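Local coordinates for protein neurotoxin (Clostridium botulinum, PDB 3N7L) that probably binds gangliosides on the nerve-cell surface, being the receptor-binding domain of a botulinum neurotoxin of serotype D/C, at residues I250-M255 with H416-P421; Y281-K286 with L303-T308; I349-N354 with T371-I376. One frame throughout, in Å; residues are numbered along the deposited sequence.

Contact 1: I250-M255 with H416-P421; sequences INVNYM and HWVFVP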
loop_
_atom_site.group_PDB
_atom_site.type_symbol
_atom_site.label_atom_id
_atom_site.label_comp_id
_atom_site.label_asym_id
_atom_site.label_seq_id
_atom_site.Cartn_x
_atom_site.Cartn_y
_atom_site.Cartn_z
ATOM N N ILE A 250 -11.796 -0.143 8.444
ATOM C CA ILE A 250 -12.268 1.181 8.065
ATOM C C ILE A 250 -12.834 1.203 6.654
ATOM O O ILE A 250 -12.349 0.487 5.774
ATOM C CB ILE A 250 -11.102 2.196 8.122
ATOM C CG1 ILE A 250 -10.338 2.036 9.444
ATOM C CG2 ILE A 250 -11.637 3.625 7.968
ATOM C CD1 ILE A 250 -9.084 2.893 9.529
ATOM N N ASN A 251 -13.855 2.027 6.446
ATOM C CA ASN A 251 -14.470 2.168 5.134
ATOM C C ASN A 251 -13.761 3.311 4.411
ATOM O O ASN A 251 -13.532 4.381 4.987
ATOM C CB ASN A 251 -15.965 2.467 5.269
ATOM C CG ASN A 251 -16.685 2.436 3.930
ATOM O OD1 ASN A 251 -16.623 3.390 3.156
ATOM N ND2 ASN A 251 -17.359 1.322 3.644
ATOM N N VAL A 252 -13.413 3.085 3.152
ATOM C CA VAL A 252 -12.713 4.093 2.366
ATOM C C VAL A 252 -13.379 5.470 2.319
ATOM O O VAL A 252 -12.693 6.478 2.178
ATOM C CB VAL A 252 -12.464 3.574 0.921
ATOM C CG1 VAL A 252 -12.092 4.718 0.001
ATOM C CG2 VAL A 252 -11.329 2.539 0.941
ATOM N N ASN A 253 -14.701 5.515 2.442
ATOM C CA ASN A 253 -15.440 6.781 2.418
ATOM C C ASN A 253 -15.471 7.499 3.759
ATOM O O ASN A 253 -15.866 8.663 3.837
ATOM C CB ASN A 253 -16.883 6.549 1.972
ATOM C CG ASN A 253 -17.020 6.473 0.475
ATOM O OD1 ASN A 253 -16.056 6.199 -0.237
ATOM N ND2 ASN A 253 -18.228 6.705 -0.014
ATOM N N TYR A 254 -15.061 6.802 4.815
ATOM C CA TYR A 254 -15.068 7.379 6.153
ATOM C C TYR A 254 -13.777 7.071 6.895
ATOM O O TYR A 254 -13.797 6.413 7.937
ATOM C CB TYR A 254 -16.257 6.838 6.951
ATOM C CG TYR A 254 -17.605 7.134 6.319
ATOM C CD1 TYR A 254 -18.081 6.375 5.247
ATOM C CD2 TYR A 254 -18.393 8.187 6.780
ATOM C CE1 TYR A 254 -19.309 6.660 4.651
ATOM C CE2 TYR A 254 -19.625 8.486 6.190
ATOM C CZ TYR A 254 -20.074 7.718 5.128
ATOM O OH TYR A 254 -21.291 8.007 4.552
ATOM N N MET A 255 -12.658 7.546 6.359
ATOM C CA MET A 255 -11.361 7.306 6.987
ATOM C C MET A 255 -11.245 7.991 8.353
ATOM O O MET A 255 -10.419 7.597 9.180
ATOM C CB MET A 255 -10.227 7.779 6.068
ATOM C CG MET A 255 -10.084 6.977 4.773
ATOM S SD MET A 255 -9.896 5.190 5.024
ATOM C CE MET A 255 -8.273 5.098 5.789
ATOM N N HIS A 416 -15.843 -0.475 -0.252
ATOM C CA HIS A 416 -14.412 -0.778 -0.161
ATOM C C HIS A 416 -13.943 -0.689 1.287
ATOM O O HIS A 416 -13.971 0.384 1.894
ATOM C CB HIS A 416 -13.582 0.191 -1.015
ATOM C CG HIS A 416 -13.878 0.120 -2.482
ATOM N ND1 HIS A 416 -14.772 -0.779 -3.025
ATOM C CD2 HIS A 416 -13.412 0.858 -3.517
ATOM C CE1 HIS A 416 -14.847 -0.589 -4.330
ATOM N NE2 HIS A 416 -14.032 0.398 -4.654
ATOM N N TRP A 417 -13.504 -1.820 1.832
ATOM C CA TRP A 417 -13.045 -1.867 3.210
ATOM C C TRP A 417 -11.542 -2.069 3.319
ATOM O O TRP A 417 -10.946 -2.857 2.585
ATOM C CB TRP A 417 -13.774 -2.970 3.974
ATOM C CG TRP A 417 -15.251 -2.738 4.062
ATOM C CD1 TRP A 417 -16.202 -3.152 3.173
ATOM C CD2 TRP A 417 -15.941 -1.991 5.070
ATOM N NE1 TRP A 417 -17.444 -2.705 3.566
ATOM C CE2 TRP A 417 -17.312 -1.991 4.728
ATOM C CE3 TRP A 417 -15.533 -1.318 6.231
ATOM C CZ2 TRP A 417 -18.280 -1.345 5.507
ATOM C CZ3 TRP A 417 -16.493 -0.675 7.005
ATOM C CH2 TRP A 417 -17.851 -0.693 6.639
ATOM N N VAL A 418 -10.943 -1.344 4.252
ATOM C CA VAL A 418 -9.512 -1.410 4.475
ATOM C C VAL A 418 -9.191 -1.932 5.869
ATOM O O VAL A 418 -10.015 -1.830 6.777
ATOM C CB VAL A 418 -8.894 -0.020 4.306
ATOM C CG1 VAL A 418 -7.506 -0.016 4.847
ATOM C CG2 VAL A 418 -8.893 0.371 2.835
ATOM N N PHE A 419 -7.993 -2.496 6.025
ATOM C CA PHE A 419 -7.543 -3.029 7.305
ATOM C C PHE A 419 -6.159 -2.498 7.685
ATOM O O PHE A 419 -5.163 -2.778 7.020
ATOM C CB PHE A 419 -7.513 -4.561 7.274
ATOM C CG PHE A 419 -8.839 -5.177 6.965
ATOM C CD1 PHE A 419 -9.189 -5.482 5.654
ATOM C CD2 PHE A 419 -9.766 -5.407 7.981
ATOM C CE1 PHE A 419 -10.449 -6.009 5.354
ATOM C CE2 PHE A 419 -11.028 -5.930 7.695
ATOM C CZ PHE A 419 -11.369 -6.232 6.373
ATOM N N VAL A 420 -6.111 -1.724 8.761
ATOM C CA VAL A 420 -4.859 -1.161 9.237
ATOM C C VAL A 420 -4.371 -2.005 10.404
ATOM O O VAL A 420 -5.042 -2.107 11.432
ATOM C CB VAL A 420 -5.044 0.289 9.716
ATOM C CG1 VAL A 420 -3.696 0.872 10.151
ATOM C CG2 VAL A 420 -5.657 1.124 8.602
ATOM N N PRO A 421 -3.191 -2.623 10.261
ATOM C CA PRO A 421 -2.658 -3.452 11.346
ATOM C C PRO A 421 -2.469 -2.638 12.628
ATOM O O PRO A 421 -1.931 -1.530 12.596
ATOM C CB PRO A 421 -1.344 -3.973 10.771
ATOM C CG PRO A 421 -0.919 -2.876 9.835
ATOM C CD PRO A 421 -2.213 -2.474 9.168
#

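Contact 2: Y281-K286 with L303-T308; sequences YKIIIK and LYFNTT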
loop_
_atom_site.group_PDB
_atom_site.type_symbol
_atom_site.label_atom_id
_atom_site.label_comp_id
_atom_site.label_asym_id
_atom_site.label_seq_id
_atom_site.Cartn_x
_atom_site.Cartn_y
_atom_site.Cartn_z
ATOM N N TYR A 281 -12.389 -0.097 18.564
ATOM C CA TYR A 281 -12.231 -1.540 18.633
ATOM C C TYR A 281 -11.549 -2.132 17.411
ATOM O O TYR A 281 -11.700 -1.635 16.293
ATOM C CB TYR A 281 -13.602 -2.190 18.838
ATOM C CG TYR A 281 -14.274 -1.691 20.092
ATOM C CD1 TYR A 281 -15.586 -1.209 20.065
ATOM C CD2 TYR A 281 -13.576 -1.646 21.301
ATOM C CE1 TYR A 281 -16.183 -0.687 21.212
ATOM C CE2 TYR A 281 -14.163 -1.127 22.452
ATOM C CZ TYR A 281 -15.462 -0.648 22.401
ATOM O OH TYR A 281 -16.029 -0.118 23.538
ATOM N N LYS A 282 -10.794 -3.198 17.649
ATOM C CA LYS A 282 -10.073 -3.892 16.598
ATOM C C LYS A 282 -10.804 -5.171 16.235
ATOM O O LYS A 282 -11.559 -5.719 17.032
ATOM C CB LYS A 282 -8.652 -4.221 17.068
ATOM C CG LYS A 282 -7.765 -2.997 17.176
ATOM C CD LYS A 282 -6.534 -3.245 18.036
ATOM C CE LYS A 282 -6.854 -3.103 19.512
ATOM N NZ LYS A 282 -5.615 -3.179 20.346
ATOM N N ILE A 283 -10.581 -5.638 15.018
ATOM C CA ILE A 283 -11.202 -6.865 14.554
ATOM C C ILE A 283 -10.108 -7.893 14.294
ATOM O O ILE A 283 -8.943 -7.534 14.126
ATOM C CB ILE A 283 -12.034 -6.630 13.229
ATOM C CG1 ILE A 283 -11.148 -6.087 12.098
ATOM C CG2 ILE A 283 -13.154 -5.649 13.485
ATOM C CD1 ILE A 283 -10.281 -7.159 11.413
ATOM N N ILE A 284 -10.491 -9.166 14.284
ATOM C CA ILE A 284 -9.572 -10.255 13.990
ATOM C C ILE A 284 -10.298 -11.080 12.933
ATOM O O ILE A 284 -11.461 -11.444 13.115
ATOM C CB ILE A 284 -9.289 -11.142 15.225
ATOM C CG1 ILE A 284 -8.518 -10.338 16.275
ATOM C CG2 ILE A 284 -8.479 -12.375 14.806
ATOM C CD1 ILE A 284 -8.319 -11.068 17.589
ATOM N N ILE A 285 -9.626 -11.355 11.824
ATOM C CA ILE A 285 -10.245 -12.119 10.750
ATOM C C ILE A 285 -10.021 -13.607 10.991
ATOM O O ILE A 285 -8.902 -14.032 11.257
ATOM C CB ILE A 285 -9.653 -11.695 9.383
ATOM C CG1 ILE A 285 -9.625 -10.164 9.293
ATOM C CG2 ILE A 285 -10.498 -12.257 8.240
ATOM C CD1 ILE A 285 -8.830 -9.629 8.105
ATOM N N LYS A 286 -11.093 -14.391 10.909
ATOM C CA LYS A 286 -11.020 -15.835 11.128
ATOM C C LYS A 286 -11.492 -16.576 9.888
ATOM O O LYS A 286 -12.547 -16.285 9.336
ATOM C CB LYS A 286 -11.873 -16.233 12.332
ATOM C CG LYS A 286 -11.478 -15.518 13.619
ATOM C CD LYS A 286 -10.052 -15.865 14.034
ATOM C CE LYS A 286 -9.923 -17.331 14.442
ATOM N NZ LYS A 286 -8.510 -17.722 14.737
ATOM N N LEU A 303 -14.950 -16.196 5.416
ATOM C CA LEU A 303 -14.426 -15.874 6.746
ATOM C C LEU A 303 -15.424 -15.136 7.635
ATOM O O LEU A 303 -16.552 -14.853 7.223
ATOM C CB LEU A 303 -13.168 -15.010 6.567
ATOM C CG LEU A 303 -13.345 -13.827 5.590
ATOM C CD1 LEU A 303 -14.112 -12.697 6.256
ATOM C CD2 LEU A 303 -11.979 -13.322 5.113
ATOM N N TYR A 304 -15.011 -14.842 8.868
ATOM C CA TYR A 304 -15.853 -14.082 9.784
ATOM C C TYR A 304 -14.970 -13.159 10.627
ATOM O O TYR A 304 -13.738 -13.257 10.594
ATOM C CB TYR A 304 -16.723 -14.996 10.674
ATOM C CG TYR A 304 -15.990 -15.904 11.643
ATOM C CD1 TYR A 304 -15.466 -17.125 11.228
ATOM C CD2 TYR A 304 -15.856 -15.552 12.993
ATOM C CE1 TYR A 304 -14.829 -17.984 12.129
ATOM C CE2 TYR A 304 -15.223 -16.399 13.903
ATOM C CZ TYR A 304 -14.711 -17.614 13.466
ATOM O OH TYR A 304 -14.076 -18.455 14.355
ATOM N N PHE A 305 -15.593 -12.253 11.367
ATOM C CA PHE A 305 -14.840 -11.300 12.171
ATOM C C PHE A 305 -15.114 -11.361 13.666
ATOM O O PHE A 305 -16.261 -11.371 14.097
ATOM C CB PHE A 305 -15.117 -9.867 11.691
ATOM C CG PHE A 305 -14.831 -9.645 10.234
ATOM C CD1 PHE A 305 -15.844 -9.758 9.288
ATOM C CD2 PHE A 305 -13.543 -9.317 9.806
ATOM C CE1 PHE A 305 -15.584 -9.544 7.929
ATOM C CE2 PHE A 305 -13.272 -9.103 8.461
ATOM C CZ PHE A 305 -14.300 -9.216 7.516
ATOM N N ASN A 306 -14.044 -11.382 14.449
ATOM C CA ASN A 306 -14.141 -11.395 15.906
ATOM C C ASN A 306 -13.665 -10.028 16.388
ATOM O O ASN A 306 -12.915 -9.348 15.692
ATOM C CB ASN A 306 -13.216 -12.469 16.503
ATOM C CG ASN A 306 -13.896 -13.810 16.686
ATOM O OD1 ASN A 306 -13.232 -14.829 16.863
ATOM N ND2 ASN A 306 -15.218 -13.818 16.665
ATOM N N THR A 307 -14.106 -9.623 17.573
ATOM C CA THR A 307 -13.661 -8.358 18.146
ATOM C C THR A 307 -13.806 -8.382 19.657
ATOM O O THR A 307 -14.818 -8.832 20.183
ATOM C CB THR A 307 -14.442 -7.144 17.586
ATOM O OG1 THR A 307 -13.954 -5.942 18.204
ATOM C CG2 THR A 307 -15.941 -7.286 17.849
ATOM N N THR A 308 -12.777 -7.906 20.346
ATOM C CA THR A 308 -12.781 -7.860 21.799
ATOM C C THR A 308 -13.174 -6.458 22.228
ATOM O O THR A 308 -12.471 -5.496 21.934
ATOM C CB THR A 308 -11.385 -8.191 22.365
ATOM O OG1 THR A 308 -11.023 -9.523 21.978
ATOM C CG2 THR A 308 -11.380 -8.085 23.896
HETATM O O HOH W 1 -10.798 -4.235 20.238
HETATM O O HOH W 2 -10.082 -7.523 18.895
#

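Contact 3: I349-N354 with T371-I376; sequences IIQPCN and TNRLGI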
loop_
_atom_site.group_PDB
_atom_site.type_symbol
_atom_site.label_atom_id
_atom_site.label_comp_id
_atom_site.label_asym_id
_atom_site.label_seq_id
_atom_site.Cartn_x
_atom_site.Cartn_y
_atom_site.Cartn_z
ATOM N N ILE A 349 -17.572 -13.562 2.105
ATOM C CA ILE A 349 -16.715 -13.996 1.013
ATOM C C ILE A 349 -15.975 -12.710 0.685
ATOM O O ILE A 349 -16.598 -11.696 0.384
ATOM C CB ILE A 349 -17.549 -14.422 -0.201
ATOM C CG1 ILE A 349 -18.455 -15.588 0.192
ATOM C CG2 ILE A 349 -16.631 -14.792 -1.356
ATOM C CD1 ILE A 349 -19.640 -15.749 -0.720
ATOM N N ILE A 350 -14.653 -12.742 0.751
ATOM C CA ILE A 350 -13.868 -11.538 0.495
ATOM C C ILE A 350 -13.278 -11.500 -0.904
ATOM O O ILE A 350 -12.992 -12.533 -1.499
ATOM C CB ILE A 350 -12.711 -11.412 1.516
ATOM C CG1 ILE A 350 -12.088 -10.020 1.440
ATOM C CG2 ILE A 350 -11.637 -12.453 1.219
ATOM C CD1 ILE A 350 -11.122 -9.733 2.585
ATOM N N GLN A 351 -13.100 -10.296 -1.427
ATOM C CA GLN A 351 -12.517 -10.128 -2.748
ATOM C C GLN A 351 -11.586 -8.924 -2.692
ATOM O O GLN A 351 -11.965 -7.869 -2.183
ATOM C CB GLN A 351 -13.616 -9.900 -3.788
ATOM C CG GLN A 351 -13.133 -10.075 -5.209
ATOM C CD GLN A 351 -12.658 -11.491 -5.494
ATOM O OE1 GLN A 351 -11.797 -11.705 -6.344
ATOM N NE2 GLN A 351 -13.229 -12.466 -4.790
ATOM N N PRO A 352 -10.346 -9.068 -3.185
ATOM C CA PRO A 352 -9.435 -7.918 -3.141
ATOM C C PRO A 352 -9.934 -6.783 -4.034
ATOM O O PRO A 352 -10.567 -7.022 -5.061
ATOM C CB PRO A 352 -8.107 -8.509 -3.612
ATOM C CG PRO A 352 -8.539 -9.622 -4.538
ATOM C CD PRO A 352 -9.687 -10.249 -3.773
ATOM N N CYS A 353 -9.660 -5.548 -3.635
ATOM C CA CYS A 353 -10.092 -4.394 -4.413
ATOM C C CYS A 353 -9.058 -3.285 -4.287
ATOM O O CYS A 353 -9.144 -2.436 -3.403
ATOM C CB CYS A 353 -11.454 -3.907 -3.908
ATOM S SG CYS A 353 -12.151 -2.552 -4.863
ATOM N N ASN A 354 -8.075 -3.301 -5.177
ATOM C CA ASN A 354 -7.013 -2.308 -5.145
ATOM C C ASN A 354 -7.203 -1.208 -6.178
ATOM O O ASN A 354 -7.637 -1.458 -7.300
ATOM C CB ASN A 354 -5.666 -2.986 -5.375
ATOM C CG ASN A 354 -5.398 -4.094 -4.384
ATOM O OD1 ASN A 354 -4.745 -5.085 -4.711
ATOM N ND2 ASN A 354 -5.883 -3.929 -3.163
ATOM N N THR A 371 -19.639 -20.217 -0.790
ATOM C CA THR A 371 -19.172 -19.122 -1.636
ATOM C C THR A 371 -20.331 -18.451 -2.379
ATOM O O THR A 371 -20.119 -17.584 -3.231
ATOM C CB THR A 371 -18.128 -19.609 -2.661
ATOM O OG1 THR A 371 -18.578 -20.830 -3.256
ATOM C CG2 THR A 371 -16.782 -19.835 -1.990
ATOM N N ASN A 372 -21.556 -18.850 -2.046
ATOM C CA ASN A 372 -22.742 -18.273 -2.666
ATOM C C ASN A 372 -23.032 -16.938 -1.997
ATOM O O ASN A 372 -23.167 -16.860 -0.777
ATOM C CB ASN A 372 -23.933 -19.220 -2.514
ATOM C CG ASN A 372 -23.702 -20.550 -3.206
ATOM O OD1 ASN A 372 -23.467 -20.598 -4.415
ATOM N ND2 ASN A 372 -23.757 -21.636 -2.441
ATOM N N ARG A 373 -23.130 -15.889 -2.810
ATOM C CA ARG A 373 -23.359 -14.542 -2.305
ATOM C C ARG A 373 -24.821 -14.166 -2.132
ATOM O O ARG A 373 -25.658 -14.472 -2.983
ATOM C CB ARG A 373 -22.678 -13.537 -3.234
ATOM C CG ARG A 373 -21.219 -13.864 -3.491
ATOM C CD ARG A 373 -20.577 -12.876 -4.444
ATOM N NE ARG A 373 -19.174 -13.206 -4.685
ATOM C CZ ARG A 373 -18.346 -12.456 -5.405
ATOM N NH1 ARG A 373 -17.084 -12.830 -5.573
ATOM N NH2 ARG A 373 -18.777 -11.330 -5.960
ATOM N N LEU A 374 -25.114 -13.482 -1.028
ATOM C CA LEU A 374 -26.471 -13.035 -0.719
ATOM C C LEU A 374 -26.570 -11.516 -0.675
ATOM O O LEU A 374 -27.661 -10.960 -0.747
ATOM C CB LEU A 374 -26.921 -13.582 0.636
ATOM C CG LEU A 374 -27.019 -15.097 0.798
ATOM C CD1 LEU A 374 -27.529 -15.419 2.195
ATOM C CD2 LEU A 374 -27.954 -15.663 -0.260
ATOM N N GLY A 375 -25.434 -10.843 -0.533
ATOM C CA GLY A 375 -25.459 -9.394 -0.467
ATOM C C GLY A 375 -24.073 -8.797 -0.343
ATOM O O GLY A 375 -23.083 -9.523 -0.334
ATOM N N ILE A 376 -23.999 -7.474 -0.246
ATOM C CA ILE A 376 -22.710 -6.809 -0.131
ATOM C C ILE A 376 -22.681 -5.910 1.107
ATOM O O ILE A 376 -23.712 -5.389 1.529
ATOM C CB ILE A 376 -22.402 -5.995 -1.421
ATOM C CG1 ILE A 376 -20.962 -5.485 -1.389
ATOM C CG2 ILE A 376 -23.394 -4.843 -1.577
ATOM C CD1 ILE A 376 -20.535 -4.808 -2.672
#

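Contact 1: I250-M255 with H416-P421
Ile-250 and Asn-251, the closing residues of strand 246-251, form an antiparallel ladder with Val-418 and Trp-417 of the last strand of the chain. Ile-250 and Val-418 are the hydrogen-bonded pair: Ile-250 N gives to Val-418 O at 3.0 Å, and Val-418 N returns to Ile-250 O at 2.8 Å, almost straight. One step on, past the non-hydrogen-bonded pair Asn-251 and Trp-417, Val-252 N reaches His-416 O at 3.0 Å, although Val-252 has already left the strand.

On the side of the sheet that carries Asn-251 and Trp-417, the asparagine lies over one face of the indole. Asn-251 CB sits 4.0 Å from the centroid of the six-membered ring of Trp-417, a CH-pi contact, while Asn-251 ND2 stands 3.3 Å above the plane of that ring, toward the rim. CG lies anti to the backbone N (chi1 -172°), which carries the side chain across the indole; the amide plane stands at 90° to the ring. Both amide ends are used: ND2 donates to Ser-414 O, and OD1 accepts from Asn-253 N, an Asx turn within the type I turn that runs from Asn-251 to Tyr-254. The indole is fixed in its turn by NE1, bonded to Leu-377 O.

This pairing joins the first and last strands of the C-terminal beta-trefoil. On its other side the packing is aliphatic. Val-252 CG2 meets Val-418 CG2 at 3.8 Å and also rests against His-416 CB. Farther along, Ile-250 CD1 extends to Val-420 CG2, 4.0 Å away, beside Arg-271 and Phe-277.

Contact 2: Y281-K286 with L303-T308
Lys-286 and Tyr-304 meet at the tight end of this antiparallel pair, where the lysine CB sits on the tyrosine ring. Lys-286 CB is 3.5 Å from the centroid of the Tyr-304 ring and 20° off its normal, a CH-pi contact over the face. Tyr-304 gets its ring there by placing CG between its own backbone N and carbonyl carbon (chi1 64°), which folds the ring back across the neighbouring strand. The lysine chain bends about CB-CG and again about CG-CD, taking NZ away from the ring to a salt bridge with Asp-244. The backbones are bonded both ways, Lys-286 with Tyr-304 and Ile-284 with Asn-306; Asn-306 N to Ile-284 O is 2.9 Å and nearly straight.

The opposite face is buried and apolar. Ile-285 CG2 packs against Leu-303 CD2 at 3.6 Å. The Ile-285 and Phe-305 side chains lie side by side and point the same way, with Ile-285 CG1 3.9 Å from Phe-305 CE2.

Toward Tyr-281 the strands come apart and the ladder gives way to side chain and water. Thr-307 OG1 donates to Lys-282 O at 2.7 Å. Beyond it, one water accepts from Lys-282 N and donates to Thr-308 O, its oxygen 2.7 Å from Thr-308 O; a second donates to Lys-282 O and accepts from Thr-308 N. Lys-282 O thus takes two donors. Thr-308 is exposed, and near the other end two glycerol molecules, probably from the crystallisation liquor, touch Lys-286, Asn-306 and Tyr-304.

Within the beta-trefoil this antiparallel pair, two strands consecutive in the chain, has strand 246-251 beside strand 283-287, while strand 302-308 goes on to pair with strands 313-318 and 348-354.

Contact 3: I349-N354 with T371-I376
Ile-349 reaches across to Thr-371 and Arg-373 with its CD1 methyl, and it carries most of this contact. The two segments do not pair with each other: strand 359-366 runs between strands 348-354 and 373-384 in the beta-trefoil sheet and bonds to both. The segments therefore meet mainly where the Ile-349 side chain, reaching past this middle strand, comes to the backbone of Thr-371 and Asn-372 and to the Arg-373 side chain.

The isoleucine holds CG1 beside its backbone N (chi1 -61°) and keeps the chain nearly extended beyond it, which sends CD1 to the turn of the chain at Thr-371 and Asn-372. There Ile-349 CD1 is modelled 3.1 Å from Thr-371 O, closer than a methyl comfortably sits, so the exact spacing is doubtful. Asn-372 O is 3.7 Å from Ile-349 CD1. On the arginine side Ile-349 CD1 lies 3.7 Å from Arg-373 CG, the start of a chain that runs extended from CG to NE. Ile-349 CG2 lies obliquely to the guanidinium.

Two residues on, at Gln-351, the strand again directs a side chain toward the arginine. Bent at chi2 (63°), it crosses that of Arg-373 at about a right angle, and Gln-351 NE2 stands 4.0 Å from Arg-373 NH1, with the two flat groups 36° apart. Both are donors and no hydrogen bond joins them.

No polar bond therefore links the two segments. A buried isoleucine, set against the Thr-371 backbone and the aliphatic part of Arg-373, makes most of the contact. The charge is met by a salt bridge from NH1 to Glu-300 and by a cation-pi contact with Phe-364, which probably steady the guanidinium near the surface.

In the fold
All three contacts lie in the C-terminal trefoil half, which follows the concanavalin-like half of the domain. The chain enters contact 1 at 250-255 and returns to it at 416-421, closing a loop that spans most of the trefoil. Inside that loop contact 2 closes first, joining 281-286 to 303-308, and contact 3 follows in series, from 349-354 to 371-376; nothing crosses. One sheet runs through all of them. Phe-419 of contact 1 packs on Ile-283 and Phe-305 of contact 2, Leu-303 of contact 2 meets Ile-350 of contact 3, and His-416 lies against Cys-353, linking contact 1 to contact 3.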